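Local coordinates for CADD-like protein of unknown function (Nostoc punctiforme, PDB 3B5O) that is of unknown function but resembles CADD proteins, shares the heme-oxygenase-like helical fold and may be an oxidoreductase, at residues Phe4-Thr8 with Arg192-Ala196; Gln40-Val44 with Glu228-Glu233; Gln46-Ile50 with Thr114-Thr120. One frame throughout, in Å; residues are numbered along the deposited sequence. Where two conformers were deposited one is given.

Contact 1: Phe4-Thr8 with Arg192-Ala196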
ATOM      1  N   PHE A   4       7.455  22.135   6.055  1.00 24.06           N
ATOM      2  CA  PHE A   4       7.245  20.797   5.484  1.00 22.19           C
ATOM      3  C   PHE A   4       6.689  19.830   6.525  1.00 21.24           C
ATOM      4  O   PHE A   4       5.821  18.999   6.203  1.00 21.58           O
ATOM      5  CB  PHE A   4       8.541  20.267   4.853  1.00 23.11           C
ATOM      6  CG  PHE A   4       8.357  18.967   4.104  1.00 22.65           C
ATOM      7  CD1 PHE A   4       7.562  18.905   2.971  1.00 20.93           C
ATOM      8  CD2 PHE A   4       8.979  17.817   4.537  1.00 25.25           C
ATOM      9  CE1 PHE A   4       7.395  17.684   2.284  1.00 21.03           C
ATOM     10  CE2 PHE A   4       8.816  16.622   3.853  1.00 26.93           C
ATOM     11  CZ  PHE A   4       8.023  16.575   2.731  1.00 24.21           C
ATOM     12  N   ASN A   5       7.160  19.916   7.771  1.00 22.76           N
ATOM     13  CA  ASN A   5       6.606  19.100   8.836  1.00 22.85           C
ATOM     14  C   ASN A   5       5.108  19.358   9.003  1.00 23.40           C
ATOM     15  O   ASN A   5       4.327  18.422   9.217  1.00 22.96           O
ATOM     16  CB  ASN A   5       7.326  19.349  10.169  1.00 25.84           C
ATOM     17  CG  ASN A   5       8.726  18.795  10.194  1.00 32.48           C
ATOM     18  OD1 ASN A   5       9.097  17.956   9.369  1.00 34.95           O
ATOM     19  ND2 ASN A   5       9.522  19.253  11.157  1.00 36.27           N
ATOM     20  N   HIS A   6       4.698  20.623   8.904  1.00 21.51           N
ATOM     21  CA  HIS A   6       3.268  20.926   8.963  1.00 21.58           C
ATOM     22  C   HIS A   6       2.513  20.247   7.812  1.00 20.08           C
ATOM     23  O   HIS A   6       1.426  19.702   8.001  1.00 20.57           O
ATOM     24  CB  HIS A   6       2.988  22.446   8.919  1.00 22.76           C
ATOM     25  CG  HIS A   6       3.431  23.197  10.140  1.00 29.46           C
ATOM     26  ND1 HIS A   6       3.540  22.615  11.385  1.00 30.45           N
ATOM     27  CD2 HIS A   6       3.761  24.502  10.303  1.00 33.98           C
ATOM     28  CE1 HIS A   6       3.939  23.526  12.261  1.00 33.95           C
ATOM     29  NE2 HIS A   6       4.079  24.678  11.629  1.00 36.35           N
ATOM     30  N   LEU A   7       3.080  20.312   6.612  1.00 19.96           N
ATOM     31  CA  LEU A   7       2.447  19.699   5.442  1.00 18.49           C
ATOM     32  C   LEU A   7       2.287  18.189   5.610  1.00 17.83           C
ATOM     33  O   LEU A   7       1.210  17.651   5.378  1.00 17.37           O
ATOM     34  CB  LEU A   7       3.241  20.002   4.171  1.00 19.03           C
ATOM     35  CG  LEU A   7       2.685  19.373   2.894  1.00 17.90           C
ATOM     36  CD1 LEU A   7       1.269  19.856   2.573  1.00 22.47           C
ATOM     37  CD2 LEU A   7       3.622  19.638   1.710  1.00 20.46           C
ATOM     38  N   THR A   8       3.347  17.508   6.032  1.00 17.86           N
ATOM     39  CA  THR A   8       3.247  16.041   6.169  1.00 17.99           C
ATOM     40  C   THR A   8       2.282  15.638   7.295  1.00 19.70           C
ATOM     41  O   THR A   8       1.518  14.672   7.158  1.00 19.86           O
ATOM     42  CB  THR A   8       4.617  15.379   6.341  1.00 18.72           C
ATOM     43  OG1 THR A   8       5.276  15.905   7.511  1.00 20.40           O
ATOM     44  CG2 THR A   8       5.476  15.620   5.110  1.00 21.23           C
ATOM     45  N   ARG A 192      10.431  11.374   5.165  1.00 26.87           N
ATOM     46  CA  ARG A 192      10.077  12.767   5.396  1.00 29.17           C
ATOM     47  C   ARG A 192      11.317  13.629   5.591  1.00 25.86           C
ATOM     48  O   ARG A 192      11.432  14.676   4.971  1.00 27.56           O
ATOM     49  CB  ARG A 192       9.130  12.926   6.608  1.00 30.13           C
ATOM     50  CG  ARG A 192       8.942  14.381   7.063  1.00 32.91           C
ATOM     51  CD  ARG A 192       7.901  14.509   8.179  1.00 38.07           C
ATOM     52  NE  ARG A 192       8.247  13.726   9.360  1.00 44.21           N
ATOM     53  CZ  ARG A 192       9.170  14.065  10.261  1.00 46.09           C
ATOM     54  NH1 ARG A 192       9.876  15.184  10.136  1.00 47.69           N
ATOM     55  NH2 ARG A 192       9.398  13.261  11.297  1.00 47.68           N
ATOM     56  N   THR A 193      12.236  13.192   6.449  1.00 25.85           N
ATOM     57  CA  THR A 193      13.411  14.008   6.745  1.00 27.58           C
ATOM     58  C   THR A 193      14.312  14.144   5.530  1.00 26.20           C
ATOM     59  O   THR A 193      14.882  15.214   5.310  1.00 26.89           O
ATOM     60  CB  THR A 193      14.202  13.490   7.961  1.00 31.06           C
ATOM     61  OG1 THR A 193      14.701  12.182   7.705  1.00 37.61           O
ATOM     62  CG2 THR A 193      13.313  13.433   9.171  1.00 32.28           C
ATOM     63  N   SER A 194      14.397  13.097   4.698  1.00 25.23           N
ATOM     64  CA  SER A 194      15.215  13.201   3.499  1.00 24.99           C
ATOM     65  C   SER A 194      14.620  14.179   2.499  1.00 22.77           C
ATOM     66  O   SER A 194      15.333  14.980   1.917  1.00 25.11           O
ATOM     67  CB  SER A 194      15.490  11.827   2.878  1.00 25.77           C
ATOM     68  OG  SER A 194      14.358  11.276   2.246  1.00 24.51           O
ATOM     69  N   VAL A 195      13.303  14.116   2.283  1.00 20.52           N
ATOM     70  CA  VAL A 195      12.662  15.014   1.340  1.00 19.46           C
ATOM     71  C   VAL A 195      12.762  16.468   1.821  1.00 21.43           C
ATOM     72  O   VAL A 195      12.950  17.380   1.018  1.00 21.37           O
ATOM     73  CB  VAL A 195      11.184  14.622   1.081  1.00 18.25           C
ATOM     74  CG1 VAL A 195      10.461  15.699   0.282  1.00 20.28           C
ATOM     75  CG2 VAL A 195      11.100  13.262   0.371  1.00 19.40           C
ATOM     76  N   ALA A 196      12.663  16.650   3.138  1.00 23.37           N
ATOM     77  CA  ALA A 196      12.742  17.998   3.735  1.00 24.62           C
ATOM     78  C   ALA A 196      14.019  18.738   3.344  1.00 25.77           C
ATOM     79  O   ALA A 196      14.028  19.979   3.235  1.00 26.56           O
ATOM     80  CB  ALA A 196      12.639  17.898   5.247  1.00 25.52           C
TER
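Phe4 drives its ring into helix 190-196, where the apolar part of the contact forms. With CG anti to the backbone N (chi1 -173°), the ring leans across the gap: CZ meets Val195 CG1 at 3.6 Å and CD2 meets Ala196 CB at 3.7 Å. Ala196 suits its place because a lone methyl lets the ring come close. One rim atom, Phe4 CE2, lies 3.4 Å from Arg192 O, which approaches at the ring edge, near its plane. Thr8 CG2 lies over one ring face, offset toward the rim, and Phe207 adds an edge-to-face contact.

The polar part belongs to Arg192, whose chain bends at chi3 and passes across Thr8 at about a right angle, bringing CD tightly to 3.0 Å from Thr8 OG1. Arg192 NH1 gives Asn5 OD1 a weak hydrogen bond of 3.0 Å, the amide and guanidinium planes standing 80° apart. Were this arginine an alanine, Asn5 OD1 would probably lose its weak partner and Thr8 the aliphatic chain packed across it.

The segments run closer to antiparallel than parallel, at 137°, with axes 10.8 Å apart: plain packing of helix 2-18 on helix 190-196 in a heme-oxygenase-like bundle.

Contact 2: Gln40-Val44 with Glu228-Glu233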
ATOM      1  N   GLN A  40     -14.762 -15.250  -1.155  1.00 16.45           N
ATOM      2  CA  GLN A  40     -14.786 -13.846  -1.556  1.00 15.87           C
ATOM      3  C   GLN A  40     -13.696 -13.025  -0.887  1.00 15.63           C
ATOM      4  O   GLN A  40     -13.069 -12.180  -1.530  1.00 15.57           O
ATOM      5  CB  GLN A  40     -16.182 -13.248  -1.313  1.00 16.97           C
ATOM      6  CG  GLN A  40     -17.206 -13.792  -2.278  1.00 18.52           C
ATOM      7  CD  GLN A  40     -18.640 -13.483  -1.900  1.00 18.74           C
ATOM      8  OE1 GLN A  40     -18.969 -13.390  -0.715  1.00 20.64           O
ATOM      9  NE2 GLN A  40     -19.498 -13.315  -2.901  1.00 19.70           N
ATOM     10  N   ILE A  41     -13.445 -13.257   0.397  1.00 14.43           N
ATOM     11  CA  ILE A  41     -12.383 -12.544   1.110  1.00 15.48           C
ATOM     12  C   ILE A  41     -10.999 -13.085   0.692  1.00 15.05           C
ATOM     13  O   ILE A  41     -10.033 -12.336   0.602  1.00 16.19           O
ATOM     14  CB  ILE A  41     -12.605 -12.535   2.639  1.00 15.82           C
ATOM     15  CG1 ILE A  41     -13.965 -11.898   2.951  1.00 15.75           C
ATOM     16  CG2 ILE A  41     -11.489 -11.797   3.377  1.00 16.72           C
ATOM     17  CD1 ILE A  41     -14.212 -10.513   2.321  1.00 16.67           C
ATOM     18  N   ALA A  42     -10.915 -14.375   0.379  1.00 15.52           N
ATOM     19  CA  ALA A  42      -9.677 -14.915  -0.183  1.00 16.81           C
ATOM     20  C   ALA A  42      -9.342 -14.227  -1.507  1.00 15.57           C
ATOM     21  O   ALA A  42      -8.168 -13.930  -1.769  1.00 16.97           O
ATOM     22  CB  ALA A  42      -9.793 -16.440  -0.367  1.00 17.68           C
ATOM     23  N   TYR A  43     -10.354 -13.974  -2.334  1.00 15.28           N
ATOM     24  CA  TYR A  43     -10.180 -13.236  -3.589  1.00 15.42           C
ATOM     25  C   TYR A  43      -9.621 -11.854  -3.324  1.00 14.96           C
ATOM     26  O   TYR A  43      -8.699 -11.405  -4.023  1.00 15.21           O
ATOM     27  CB  TYR A  43     -11.503 -13.128  -4.347  1.00 16.70           C
ATOM     28  CG  TYR A  43     -11.496 -12.169  -5.495  1.00 15.94           C
ATOM     29  CD1 TYR A  43     -11.045 -12.557  -6.748  1.00 19.59           C
ATOM     30  CD2 TYR A  43     -11.874 -10.846  -5.324  1.00 17.46           C
ATOM     31  CE1 TYR A  43     -11.009 -11.657  -7.812  1.00 20.62           C
ATOM     32  CE2 TYR A  43     -11.853  -9.956  -6.376  1.00 19.15           C
ATOM     33  CZ  TYR A  43     -11.419 -10.356  -7.620  1.00 18.50           C
ATOM     34  OH  TYR A  43     -11.368  -9.489  -8.695  1.00 21.42           O
ATOM     35  N   VAL A  44     -10.171 -11.155  -2.338  1.00 14.77           N
ATOM     36  CA  VAL A  44      -9.641  -9.850  -1.991  1.00 13.82           C
ATOM     37  C   VAL A  44      -8.140  -9.947  -1.634  1.00 14.08           C
ATOM     38  O   VAL A  44      -7.342  -9.120  -2.067  1.00 14.05           O
ATOM     39  CB  VAL A  44     -10.435  -9.206  -0.813  1.00 13.94           C
ATOM     40  CG1 VAL A  44      -9.704  -7.967  -0.260  1.00 15.11           C
ATOM     41  CG2 VAL A  44     -11.874  -8.895  -1.247  1.00 15.09           C
ATOM     42  N   GLU A 228     -16.112  -6.289  -6.834  1.00 14.64           N
ATOM     43  CA  GLU A 228     -15.722  -7.483  -7.571  1.00 15.82           C
ATOM     44  C   GLU A 228     -15.940  -8.728  -6.727  1.00 15.92           C
ATOM     45  O   GLU A 228     -16.478  -9.731  -7.209  1.00 18.04           O
ATOM     46  CB  GLU A 228     -14.253  -7.410  -8.010  1.00 14.58           C
ATOM     47  CG  GLU A 228     -14.009  -6.461  -9.120  1.00 14.37           C
ATOM     48  CD  GLU A 228     -12.546  -6.390  -9.548  1.00 15.89           C
ATOM     49  OE1 GLU A 228     -11.655  -6.869  -8.805  1.00 16.65           O
ATOM     50  OE2 GLU A 228     -12.325  -5.812 -10.624  1.00 15.55           O
ATOM     51  N   ALA A 229     -15.522  -8.658  -5.463  1.00 14.92           N
ATOM     52  CA  ALA A 229     -15.578  -9.817  -4.584  1.00 17.05           C
ATOM     53  C   ALA A 229     -17.023 -10.249  -4.395  1.00 19.35           C
ATOM     54  O   ALA A 229     -17.351 -11.427  -4.563  1.00 20.74           O
ATOM     55  CB  ALA A 229     -14.924  -9.519  -3.263  1.00 17.08           C
ATOM     56  N   ILE A 230     -17.891  -9.299  -4.068  1.00 18.13           N
ATOM     57  CA  ILE A 230     -19.286  -9.659  -3.739  1.00 20.45           C
ATOM     58  C   ILE A 230     -20.099 -10.074  -4.974  1.00 21.99           C
ATOM     59  O   ILE A 230     -21.080 -10.839  -4.862  1.00 25.79           O
ATOM     60  CB  ILE A 230     -19.968  -8.501  -2.981  1.00 20.59           C
ATOM     61  CG1 ILE A 230     -21.101  -9.038  -2.080  1.00 24.73           C
ATOM     62  CG2 ILE A 230     -20.481  -7.429  -3.929  1.00 25.03           C
ATOM     63  CD1 ILE A 230     -20.572  -9.844  -0.902  1.00 25.23           C
ATOM     64  N   SER A 231     -19.692  -9.592  -6.147  0.50 22.11           N
ATOM     65  CA  SER A 231     -20.406  -9.855  -7.407  0.50 23.17           C
ATOM     66  C   SER A 231     -20.341 -11.307  -7.872  0.50 23.31           C
ATOM     67  O   SER A 231     -21.085 -11.698  -8.767  0.50 24.26           O
ATOM     68  CB  SER A 231     -19.865  -8.966  -8.535  0.50 23.70           C
ATOM     69  OG  SER A 231     -18.646  -9.461  -9.061  0.50 19.99           O
ATOM     70  N   SER A 232     -19.448 -12.100  -7.296  1.00 23.09           N
ATOM     71  CA  SER A 232     -19.322 -13.515  -7.688  1.00 25.21           C
ATOM     72  C   SER A 232     -20.600 -14.348  -7.428  1.00 25.38           C
ATOM     73  O   SER A 232     -20.772 -15.425  -7.991  1.00 29.61           O
ATOM     74  CB  SER A 232     -18.146 -14.149  -6.955  1.00 26.42           C
ATOM     75  OG  SER A 232     -18.464 -14.311  -5.585  1.00 24.64           O
ATOM     76  N   GLU A 233     -21.494 -13.869  -6.571  1.00 26.78           N
ATOM     77  CA  GLU A 233     -22.733 -14.607  -6.283  1.00 25.79           C
ATOM     78  C   GLU A 233     -23.962 -13.911  -6.849  1.00 28.58           C
ATOM     79  O   GLU A 233     -25.100 -14.326  -6.585  1.00 30.85           O
ATOM     80  CB  GLU A 233     -22.868 -14.788  -4.770  1.00 26.24           C
ATOM     81  CG  GLU A 233     -21.835 -15.711  -4.139  1.00 29.53           C
ATOM     82  CD  GLU A 233     -21.879 -17.152  -4.646  1.00 33.32           C
ATOM     83  OE1 GLU A 233     -22.792 -17.515  -5.407  1.00 36.54           O
ATOM     84  OE2 GLU A 233     -20.981 -17.931  -4.264  1.00 39.16           O
TER
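Tyr43 and Glu228 make the shortest polar link between helix 38-68 and the C-terminal end of helix 204-230, two members of an all-helical bundle of the heme-oxygenase-like kind. The phenol donates to the carboxylate, Tyr43 OH to Glu228 OE1, over 2.6 Å. OE1 lies at the ring edge, in the plane of the ring, whereas the hydroxyl meets the carboxylate from above, 57° out of its plane. Tyrosine suits this place because its rigid ring carries the hydroxyl far enough to cross between the helices. The carboxylate has further partners: OE1 also bonds to Ser117 OG and OE2 to Ala119 N, so it is gripped at both oxygens and its rotation is probably fixed.

A second bond reaches Ser232, farther along the chain. Gln40 NE2 donates to Ser232 OG at 3.0 Å with an N-H...O angle of 159°, and the hydroxyl lies nearly in the amide plane. Beyond CG the glutamine is extended, which carries its amide along the backbone of Ala229 to Ser232; OE1 accepts from Ser37 N, so both ends of the amide are used. Alongside, Gln40 CG rests 3.3 Å from Ala229 O.

Packing fills the space between these bonds. Ala229 faces helix 38-68 with a single methyl, small enough for the CA atoms of Gln40 and Ala229 to come within 5.1 Å. The Tyr43 ring meets that methyl obliquely, CD2 to Ala229 CB at 3.9 Å; Val44 sends CG2 to within 3.7 Å of the same Ala229 CB.

Contact 3: Gln46-Ile50 with Thr114-Thr120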
ATOM      1  N   GLN A  46      -5.939 -12.252  -2.510  1.00 14.97           N
ATOM      2  CA  GLN A  46      -5.160 -12.555  -3.703  1.00 16.27           C
ATOM      3  C   GLN A  46      -4.871 -11.285  -4.490  1.00 14.58           C
ATOM      4  O   GLN A  46      -3.741 -11.036  -4.912  1.00 15.24           O
ATOM      5  CB  GLN A  46      -5.909 -13.507  -4.608  1.00 16.65           C
ATOM      6  CG  GLN A  46      -6.041 -14.925  -4.079  1.00 18.64           C
ATOM      7  CD  GLN A  46      -6.940 -15.771  -4.951  1.00 21.87           C
ATOM      8  OE1 GLN A  46      -7.924 -15.293  -5.513  1.00 25.28           O
ATOM      9  NE2 GLN A  46      -6.583 -17.051  -5.089  1.00 27.37           N
ATOM     10  N   GLN A  47      -5.901 -10.489  -4.723  1.00 13.48           N
ATOM     11  CA  GLN A  47      -5.706  -9.214  -5.428  1.00 12.07           C
ATOM     12  C   GLN A  47      -4.852  -8.239  -4.648  1.00 12.19           C
ATOM     13  O   GLN A  47      -3.966  -7.579  -5.218  1.00 13.39           O
ATOM     14  CB  GLN A  47      -7.051  -8.584  -5.782  1.00 13.18           C
ATOM     15  CG  GLN A  47      -7.776  -9.379  -6.826  1.00 13.67           C
ATOM     16  CD  GLN A  47      -7.030  -9.411  -8.170  1.00 13.09           C
ATOM     17  OE1 GLN A  47      -6.564  -8.385  -8.657  1.00 13.79           O
ATOM     18  NE2 GLN A  47      -6.910 -10.612  -8.763  1.00 15.52           N
ATOM     19  N   TYR A  48      -5.108  -8.135  -3.350  1.00 12.48           N
ATOM     20  CA  TYR A  48      -4.322  -7.240  -2.521  1.00 12.81           C
ATOM     21  C   TYR A  48      -2.834  -7.546  -2.656  1.00 12.88           C
ATOM     22  O   TYR A  48      -2.017  -6.637  -2.755  1.00 13.81           O
ATOM     23  CB  TYR A  48      -4.732  -7.302  -1.049  1.00 13.59           C
ATOM     24  CG  TYR A  48      -3.728  -6.609  -0.207  1.00 14.37           C
ATOM     25  CD1 TYR A  48      -3.696  -5.221  -0.130  1.00 16.08           C
ATOM     26  CD2 TYR A  48      -2.701  -7.327   0.396  1.00 16.80           C
ATOM     27  CE1 TYR A  48      -2.680  -4.589   0.594  1.00 16.94           C
ATOM     28  CE2 TYR A  48      -1.732  -6.708   1.125  1.00 18.94           C
ATOM     29  CZ  TYR A  48      -1.707  -5.355   1.203  1.00 17.81           C
ATOM     30  OH  TYR A  48      -0.692  -4.762   1.934  1.00 23.65           O
ATOM     31  N   SER A  49      -2.486  -8.823  -2.656  1.00 13.56           N
ATOM     32  CA  SER A  49      -1.091  -9.214  -2.650  1.00 14.24           C
ATOM     33  C   SER A  49      -0.276  -8.650  -3.816  1.00 13.71           C
ATOM     34  O   SER A  49       0.941  -8.517  -3.715  1.00 14.51           O
ATOM     35  CB  SER A  49      -0.972 -10.731  -2.600  1.00 15.40           C
ATOM     36  OG  SER A  49      -1.275 -11.343  -3.831  1.00 16.05           O
ATOM     37  N   ILE A  50      -0.939  -8.347  -4.914  1.00 12.68           N
ATOM     38  CA  ILE A  50      -0.265  -7.810  -6.080  1.00 13.31           C
ATOM     39  C   ILE A  50       0.322  -6.444  -5.758  1.00 13.34           C
ATOM     40  O   ILE A  50       1.364  -6.062  -6.288  1.00 13.89           O
ATOM     41  CB  ILE A  50      -1.238  -7.731  -7.271  1.00 13.27           C
ATOM     42  CG1 ILE A  50      -1.664  -9.133  -7.696  1.00 14.09           C
ATOM     43  CG2 ILE A  50      -0.637  -6.964  -8.477  1.00 15.14           C
ATOM     44  CD1 ILE A  50      -2.816  -9.202  -8.674  1.00 14.54           C
ATOM     45  N   THR A 114      -1.201 -14.705  -9.337  0.50 22.26           N
ATOM     46  CA  THR A 114      -2.528 -14.046  -9.412  0.50 21.32           C
ATOM     47  C   THR A 114      -2.476 -12.959 -10.529  0.50 19.02           C
ATOM     48  O   THR A 114      -1.567 -12.129 -10.463  0.50 19.40           O
ATOM     49  CB  THR A 114      -2.912 -13.394  -8.031  0.50 20.74           C
ATOM     50  OG1 THR A 114      -2.969 -14.383  -6.983  0.50 22.03           O
ATOM     51  CG2 THR A 114      -4.271 -12.703  -8.115  0.50 18.90           C
HETATM   52  N   MSE A 115      -3.360 -12.971 -11.558  0.70 18.79           N
HETATM   53  CA  MSE A 115      -3.393 -11.882 -12.546  0.70 18.07           C
HETATM   54  C   MSE A 115      -4.265 -10.789 -11.938  0.70 15.15           C
HETATM   55  O   MSE A 115      -5.304 -11.072 -11.325  0.70 15.03           O
HETATM   56  CB  MSE A 115      -4.002 -12.283 -13.899  0.70 19.90           C
HETATM   57  CG  MSE A 115      -3.089 -13.095 -14.804  0.70 21.57           C
HETATM   58 SE   MSE A 115      -1.461 -12.227 -15.303  0.53 28.39          SE
HETATM   59  CE  MSE A 115      -1.955 -11.182 -16.288  0.70  7.28           C
ATOM     60  N   PRO A 116      -3.872  -9.538 -12.139  1.00 14.03           N
ATOM     61  CA  PRO A 116      -4.726  -8.451 -11.686  1.00 14.47           C
ATOM     62  C   PRO A 116      -6.105  -8.502 -12.316  1.00 13.67           C
ATOM     63  O   PRO A 116      -6.255  -8.771 -13.518  1.00 15.19           O
ATOM     64  CB  PRO A 116      -3.996  -7.194 -12.121  1.00 14.90           C
ATOM     65  CG  PRO A 116      -2.706  -7.588 -12.583  1.00 19.82           C
ATOM     66  CD  PRO A 116      -2.668  -9.049 -12.827  1.00 15.40           C
ATOM     67  N   SER A 117      -7.098  -8.240 -11.473  1.00 13.93           N
ATOM     68  CA  SER A 117      -8.453  -8.067 -11.925  1.00 13.32           C
ATOM     69  C   SER A 117      -8.630  -6.766 -12.712  1.00 13.67           C
ATOM     70  O   SER A 117      -7.712  -5.949 -12.824  1.00 14.29           O
ATOM     71  CB  SER A 117      -9.386  -8.076 -10.714  1.00 13.67           C
ATOM     72  OG  SER A 117      -9.170  -6.898  -9.937  1.00 14.41           O
ATOM     73  N   VAL A 118      -9.831  -6.532 -13.228  1.00 13.08           N
ATOM     74  CA  VAL A 118     -10.113  -5.239 -13.836  1.00 12.92           C
ATOM     75  C   VAL A 118      -9.718  -4.113 -12.874  1.00 12.58           C
ATOM     76  O   VAL A 118      -9.055  -3.154 -13.275  1.00 13.09           O
ATOM     77  CB  VAL A 118     -11.597  -5.110 -14.247  1.00 13.32           C
ATOM     78  CG1 VAL A 118     -11.944  -3.717 -14.701  1.00 15.93           C
ATOM     79  CG2 VAL A 118     -11.954  -6.117 -15.379  1.00 16.10           C
ATOM     80  N   ALA A 119     -10.185  -4.202 -11.626  1.00 12.32           N
ATOM     81  CA  ALA A 119      -9.904  -3.134 -10.649  1.00 12.05           C
ATOM     82  C   ALA A 119      -8.409  -2.986 -10.354  1.00 11.52           C
ATOM     83  O   ALA A 119      -7.890  -1.874 -10.276  1.00 12.01           O
ATOM     84  CB  ALA A 119     -10.652  -3.378  -9.341  1.00 13.94           C
ATOM     85  N   THR A 120      -7.716  -4.096 -10.156  1.00 11.23           N
ATOM     86  CA  THR A 120      -6.297  -4.036  -9.839  1.00 10.89           C
ATOM     87  C   THR A 120      -5.474  -3.546 -11.022  1.00 11.70           C
ATOM     88  O   THR A 120      -4.544  -2.742 -10.854  1.00 11.97           O
ATOM     89  CB  THR A 120      -5.815  -5.352  -9.298  1.00 11.78           C
ATOM     90  OG1 THR A 120      -6.667  -5.708  -8.191  1.00 12.83           O
ATOM     91  CG2 THR A 120      -4.347  -5.281  -8.839  1.00 13.39           C
TER
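Gln47 turns its carboxamide into the bend before helix 118-131, where three hydrogen bonds hold it. The chain folds at chi2 (-64°), which brings the amide round to the loop. Thr120 OG1 donates to Gln47 OE1 at 2.7 Å, lying in the carbonyl plane on a lone pair. Ser117 N reaches the same OE1 at 2.9 Å from above that plane, 40° out of it. From the other end, Gln47 NE2 points almost straight at Met115 O (3.1 Å, 173°), with the acceptor in the amide plane. A glutamine fits here because it offers acceptor and donor side by side; the bonds settle which end is which and probably keep the amide from turning.

Ile50, one turn on, works by shape. Its CD1 lies 3.6 Å from Pro116 N, close against the flat backbone before the proline, while CG2 meets Thr120 CG2 at 4.1 Å, the two side chains at a slant. Ser117 is the N-cap, its OG accepting from Thr120 N at 3.2 Å and also bonding to Glu228.

The contact thus sets helix 38-68 against the start of helix 118-131, with helix 204-230 beside both: Leu225 touches Gln47, and Trp221 NE1 bonds to Thr120 OG1.

How the contacts relate
From the N terminus, helix 2-18 supplies the first half of contact 1, which closes only at helix 190-196, after a loop of 183 residues. Helix 38-68 comes next and serves two contacts: contact 2 joins its early turns to the end of helix 204-230, closing another 183-residue loop, and contact 3 joins later turns to the start of helix 118-131 across a much shorter loop of 63 residues. Contact 3 lies within the spans of both others, whereas contacts 1 and 2 cross, their segments alternating along the chain. In space contact 1 sits alone, its centre about 39 Å from that of contact 2. Contacts 2 and 3 adjoin, tying helices 38-68, 118-131 and 204-230 together.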